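Local coordinates for protein 3-deoxy-d-manno-octulosonic-acid transferase (Acinetobacter baumannii, PDB 4BFC) that probably binds the donor CMP-Kdo through this C-terminal domain, as part of an enzyme that transfers Kdo during lipopolysaccharide biosynthesis, at residues Arg70-Ile75 against Ile191-Leu196. Sequence-based numbering, arbitrary orientation. Where two conformers were deposited one is given.
Sequences RKLVCI and IWLACL
L72, the first residue of strand 72-78, faces L193 and L196 of helix 185-197 with the backbones well apart, the CA atoms of L72 and L193 standing 10.1 Å from each other. Side chains alone bridge that interval, a worked example of helix-on-sheet packing in an alpha/beta domain. The tighter touch is L72 CD2 against L196 CD1, at 3.8 Å, the two side chains slanting across each other where these methyls touch. In both leucines CG lies anti to the carbonyl carbon and beside the backbone N (chi1 -78° in L72, -71° in L196); since each CB points at the other segment, the methyls are carried to the partner. The other methyl, L72 CD1, reaches L193 CD2 more loosely at 4.5 Å, so the fork of L72 spans residues three apart on the helix. W192 CH2 comes within 4.7 Å of C74 SG. W192 NE1 donates a hydrogen bond to the backbone O of C132, on strand 131-134, as its side chain packs on V45 and I47 of the adjacent parallel strand 43-50. L72, at the start of interior strand 72-78 in the parallel sheet of this Rossmann-like domain, sits between helices 185-197 and 54-68, with Y65 touching L72 and L193 and L66 adding to L72.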
loop_
_atom_site.group_PDB
_atom_site.type_symbol
_atom_site.label_atom_id
_atom_site.label_comp_id
_atom_site.label_asym_id
_atom_site.label_seq_id
_atom_site.Cartn_x
_atom_site.Cartn_y
_atom_site.Cartn_z
ATOM N N ARG A 70 13.548 31.606 12.682
ATOM C CA ARG A 70 12.318 31.188 13.397
ATOM C C ARG A 70 11.043 31.448 12.613
ATOM O O ARG A 70 9.926 31.010 13.016
ATOM C CB ARG A 70 12.194 31.899 14.766
ATOM C CG ARG A 70 13.197 31.455 15.821
ATOM C CD ARG A 70 13.588 29.994 15.690
ATOM N NE ARG A 70 12.556 29.108 16.235
ATOM C CZ ARG A 70 12.622 28.509 17.419
ATOM N NH1 ARG A 70 13.691 28.696 18.195
ATOM N NH2 ARG A 70 11.624 27.726 17.832
ATOM N N LYS A 71 11.158 32.170 11.505
ATOM C CA LYS A 71 9.998 32.422 10.654
ATOM C C LYS A 71 9.604 31.090 9.947
ATOM O O LYS A 71 8.452 30.902 9.581
ATOM C CB LYS A 71 10.257 33.450 9.551
ATOM C CG LYS A 71 9.883 34.902 9.864
ATOM C CD LYS A 71 10.235 35.819 8.677
ATOM C CE LYS A 71 9.477 35.504 7.374
ATOM N NZ LYS A 71 8.463 36.542 6.979
ATOM N N LEU A 72 10.598 30.273 9.660
ATOM C CA LEU A 72 10.315 29.065 8.808
ATOM C C LEU A 72 9.577 28.064 9.698
ATOM O O LEU A 72 9.856 27.961 10.893
ATOM C CB LEU A 72 11.638 28.403 8.366
ATOM C CG LEU A 72 12.387 29.059 7.218
ATOM C CD1 LEU A 72 13.750 28.418 7.111
ATOM C CD2 LEU A 72 11.628 28.800 5.917
ATOM N N VAL A 73 8.732 27.234 9.101
ATOM C CA VAL A 73 8.194 26.074 9.851
ATOM C C VAL A 73 7.932 25.066 8.777
ATOM O O VAL A 73 7.497 25.434 7.665
ATOM C CB VAL A 73 6.881 26.418 10.549
ATOM C CG1 VAL A 73 5.821 27.088 9.635
ATOM C CG2 VAL A 73 6.363 25.193 11.308
ATOM N N CYS A 74 8.248 23.829 9.117
ATOM C CA CYS A 74 8.015 22.691 8.148
ATOM C C CYS A 74 6.847 21.851 8.609
ATOM O O CYS A 74 6.890 21.279 9.669
ATOM C CB CYS A 74 9.244 21.870 8.052
ATOM S SG CYS A 74 9.091 20.502 6.922
ATOM N N ILE A 75 5.856 21.730 7.739
ATOM C CA ILE A 75 4.749 20.765 7.949
ATOM C C ILE A 75 5.191 19.403 7.383
ATOM O O ILE A 75 5.644 19.353 6.207
ATOM C CB ILE A 75 3.444 21.267 7.295
ATOM C CG1 ILE A 75 2.991 22.606 7.931
ATOM C CG2 ILE A 75 2.355 20.129 7.408
ATOM C CD1 ILE A 75 1.682 23.171 7.386
ATOM N N ILE A 191 16.308 24.597 -3.364
ATOM C CA ILE A 191 15.265 25.039 -4.232
ATOM C C ILE A 191 14.199 25.803 -3.403
ATOM O O ILE A 191 13.698 26.875 -3.857
ATOM C CB ILE A 191 14.618 23.854 -5.044
ATOM C CG1 ILE A 191 15.600 23.267 -6.094
ATOM C CG2 ILE A 191 13.337 24.278 -5.679
ATOM C CD1 ILE A 191 15.220 21.871 -6.595
ATOM N N TRP A 192 13.812 25.266 -2.250
ATOM C CA TRP A 192 12.823 25.928 -1.421
ATOM C C TRP A 192 13.330 27.323 -1.025
ATOM O O TRP A 192 12.593 28.275 -1.145
ATOM C CB TRP A 192 12.596 25.157 -0.146
ATOM C CG TRP A 192 11.609 24.028 -0.299
ATOM C CD1 TRP A 192 10.797 23.680 -1.373
ATOM C CD2 TRP A 192 11.284 23.122 0.772
ATOM N NE1 TRP A 192 9.990 22.558 -1.028
ATOM C CE2 TRP A 192 10.285 22.183 0.257
ATOM C CE3 TRP A 192 11.731 22.990 2.092
ATOM C CZ2 TRP A 192 9.715 21.231 1.076
ATOM C CZ3 TRP A 192 11.191 21.973 2.879
ATOM C CH2 TRP A 192 10.213 21.119 2.377
ATOM N N LEU A 193 14.569 27.401 -0.553
ATOM C CA LEU A 193 15.034 28.706 -0.061
ATOM C C LEU A 193 15.087 29.736 -1.176
ATOM O O LEU A 193 14.790 30.936 -0.945
ATOM C CB LEU A 193 16.336 28.548 0.690
ATOM C CG LEU A 193 16.273 27.696 1.926
ATOM C CD1 LEU A 193 17.686 27.433 2.398
ATOM C CD2 LEU A 193 15.417 28.414 2.981
ATOM N N ALA A 194 15.481 29.262 -2.351
ATOM C CA ALA A 194 15.464 30.122 -3.536
ATOM C C ALA A 194 14.058 30.573 -3.878
ATOM O O ALA A 194 13.816 31.741 -4.035
ATOM C CB ALA A 194 16.115 29.415 -4.699
ATOM N N CYS A 195 13.073 29.647 -3.886
ATOM C CA CYS A 195 11.692 30.053 -4.184
ATOM C C CYS A 195 11.169 31.112 -3.220
ATOM O O CYS A 195 10.483 32.078 -3.596
ATOM C CB CYS A 195 10.748 28.836 -4.111
ATOM S SG CYS A 195 10.919 27.648 -5.461
ATOM N N LEU A 196 11.522 30.955 -1.970
ATOM C CA LEU A 196 10.986 31.840 -0.959
ATOM C C LEU A 196 11.609 33.202 -1.135
ATOM O O LEU A 196 10.974 34.179 -0.812
ATOM C CB LEU A 196 11.267 31.298 0.434
ATOM C CG LEU A 196 10.507 30.048 0.900
ATOM C CD1 LEU A 196 11.141 29.530 2.185
ATOM C CD2 LEU A 196 9.005 30.408 1.000
#